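Local coordinates for protein peptidase M3B, oligoendopeptidase F (Enterococcus faecium, PDB 2QR4) that probably hydrolyses peptide bonds in oligopeptides as a zinc-dependent endopeptidase of the M3 family, at residues S240-P245 and N538-V543. Sequence-based numbering, arbitrary orientation.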
loop_
_atom_site.group_PDB
_atom_site.type_symbol
_atom_site.label_atom_id
_atom_site.label_comp_id
_atom_site.label_asym_id
_atom_site.label_seq_id
_atom_site.Cartn_x
_atom_site.Cartn_y
_atom_site.Cartn_z
ATOM N N SER A 240 -4.026 2.379 -24.611
ATOM C CA SER A 240 -5.228 2.218 -25.428
ATOM C C SER A 240 -6.250 3.305 -25.136
ATOM O O SER A 240 -6.861 3.843 -26.052
ATOM C CB SER A 240 -5.878 0.844 -25.242
ATOM O OG SER A 240 -6.641 0.815 -24.050
ATOM N N ASN A 241 -6.447 3.638 -23.866
ATOM C CA ASN A 241 -7.501 4.589 -23.548
ATOM C C ASN A 241 -7.223 5.988 -24.094
ATOM O O ASN A 241 -8.044 6.889 -23.946
ATOM C CB ASN A 241 -7.846 4.591 -22.050
ATOM C CG ASN A 241 -6.823 5.310 -21.211
ATOM O OD1 ASN A 241 -6.390 6.407 -21.554
ATOM N ND2 ASN A 241 -6.445 4.705 -20.088
ATOM N N ASN A 242 -6.069 6.146 -24.743
ATOM C CA ASN A 242 -5.737 7.375 -25.478
ATOM C C ASN A 242 -5.492 7.073 -26.960
ATOM O O ASN A 242 -4.983 7.915 -27.705
ATOM C CB ASN A 242 -4.478 8.018 -24.916
ATOM C CG ASN A 242 -4.746 8.843 -23.683
ATOM O OD1 ASN A 242 -4.526 8.391 -22.554
ATOM N ND2 ASN A 242 -5.226 10.065 -23.890
ATOM N N HIS A 243 -5.835 5.857 -27.374
ATOM C CA HIS A 243 -5.663 5.417 -28.764
ATOM C C HIS A 243 -4.225 5.581 -29.250
ATOM O O HIS A 243 -3.973 5.841 -30.427
ATOM C CB HIS A 243 -6.665 6.118 -29.686
ATOM C CG HIS A 243 -8.055 6.144 -29.132
ATOM N ND1 HIS A 243 -8.527 7.182 -28.355
ATOM C CD2 HIS A 243 -9.060 5.240 -29.203
ATOM C CE1 HIS A 243 -9.767 6.921 -27.983
ATOM N NE2 HIS A 243 -10.114 5.750 -28.486
ATOM N N ILE A 244 -3.284 5.411 -28.329
ATOM C CA ILE A 244 -1.875 5.382 -28.682
ATOM C C ILE A 244 -1.485 3.938 -28.948
ATOM O O ILE A 244 -1.603 3.098 -28.075
ATOM C CB ILE A 244 -1.009 5.945 -27.554
ATOM C CG1 ILE A 244 -1.462 7.371 -27.224
ATOM C CG2 ILE A 244 0.469 5.908 -27.945
ATOM C CD1 ILE A 244 -0.719 8.006 -26.068
ATOM N N PRO A 245 -1.063 3.637 -30.179
ATOM C CA PRO A 245 -0.589 2.286 -30.459
ATOM C C PRO A 245 0.697 2.028 -29.679
ATOM O O PRO A 245 1.488 2.949 -29.483
ATOM C CB PRO A 245 -0.274 2.320 -31.966
ATOM C CG PRO A 245 -0.871 3.592 -32.493
ATOM C CD PRO A 245 -1.012 4.533 -31.352
ATOM N N ASN A 538 -7.045 20.111 -27.342
ATOM C CA ASN A 538 -6.835 18.832 -26.650
ATOM C C ASN A 538 -7.782 17.733 -27.139
ATOM O O ASN A 538 -8.987 17.952 -27.285
ATOM C CB ASN A 538 -6.898 18.988 -25.123
ATOM C CG ASN A 538 -7.994 19.937 -24.668
ATOM O OD1 ASN A 538 -8.868 20.323 -25.447
ATOM N ND2 ASN A 538 -7.950 20.318 -23.397
ATOM N N SER A 539 -7.225 16.554 -27.391
ATOM C CA SER A 539 -7.972 15.486 -28.039
ATOM C C SER A 539 -7.580 14.120 -27.502
ATOM O O SER A 539 -6.462 13.924 -27.032
ATOM C CB SER A 539 -7.750 15.537 -29.555
ATOM O OG SER A 539 -8.212 14.359 -30.190
ATOM N N ASP A 540 -8.516 13.181 -27.582
ATOM C CA ASP A 540 -8.283 11.797 -27.183
ATOM C C ASP A 540 -7.475 11.061 -28.247
ATOM O O ASP A 540 -7.202 9.867 -28.117
ATOM C CB ASP A 540 -9.618 11.074 -26.964
ATOM C CG ASP A 540 -10.186 11.285 -25.564
ATOM O OD1 ASP A 540 -9.425 11.175 -24.579
ATOM O OD2 ASP A 540 -11.404 11.542 -25.447
ATOM N N TYR A 541 -7.101 11.774 -29.304
ATOM C CA TYR A 541 -6.419 11.152 -30.433
ATOM C C TYR A 541 -5.135 11.891 -30.828
ATOM O O TYR A 541 -5.001 12.340 -31.969
ATOM C CB TYR A 541 -7.367 11.046 -31.628
ATOM C CG TYR A 541 -8.509 10.070 -31.429
ATOM C CD1 TYR A 541 -8.384 8.734 -31.801
ATOM C CD2 TYR A 541 -9.717 10.488 -30.876
ATOM C CE1 TYR A 541 -9.428 7.840 -31.618
ATOM C CE2 TYR A 541 -10.770 9.606 -30.693
ATOM C CZ TYR A 541 -10.621 8.282 -31.063
ATOM O OH TYR A 541 -11.670 7.407 -30.876
ATOM N N PRO A 542 -4.174 11.984 -29.891
ATOM C CA PRO A 542 -2.945 12.753 -30.096
ATOM C C PRO A 542 -2.136 12.297 -31.303
ATOM O O PRO A 542 -1.541 13.137 -31.978
ATOM C CB PRO A 542 -2.150 12.504 -28.810
ATOM C CG PRO A 542 -2.741 11.262 -28.222
ATOM C CD PRO A 542 -4.189 11.329 -28.571
ATOM N N VAL A 543 -2.108 10.997 -31.596
ATOM C CA VAL A 543 -1.315 10.574 -32.745
ATOM C C VAL A 543 -1.935 10.851 -34.118
ATOM O O VAL A 543 -1.200 11.061 -35.080
ATOM C CB VAL A 543 -0.626 9.160 -32.601
ATOM C CG1 VAL A 543 -0.861 8.520 -31.234
ATOM C CG2 VAL A 543 -0.940 8.233 -33.781
HETATM O O HOH W 1 -4.008 8.928 -30.682
#
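The imidazole of H243 makes two contacts at once: its face stacks on the Y541 ring while its ND1 edge donates a hydrogen bond to the backbone of D540. H243 is the C-prime residue, with positive phi, of the Schellman motif that ends helix 234-240, and Y541 is the N-cap of helix 542-548, so the contact joins the end of one helix to the start of another in this largely helical peptidase. The rings form an offset stack with planes at 14° and centroids 4.0 Å apart, Y541 CE1 sitting over the centre of the imidazole. H243 ND1 donates to D540 O at 3.0 Å; the acceptor lies in the ring plane, although the donor sits above the carbonyl plane, and the bond and the stack together restrain the ring's rotation. Q122 of helix 117-124 touches H243 and accepts a weak hydrogen bond from Y541 OH. Apolar contacts complete the interface: V543 CG1 meets P245 CD at 4.0 Å, and I244 CG1 packs on P542 CG at 4.2 Å. A water lies within hydrogen-bonding distance of H243 O, and its oxygen accepts from V543 N at 3.0 Å.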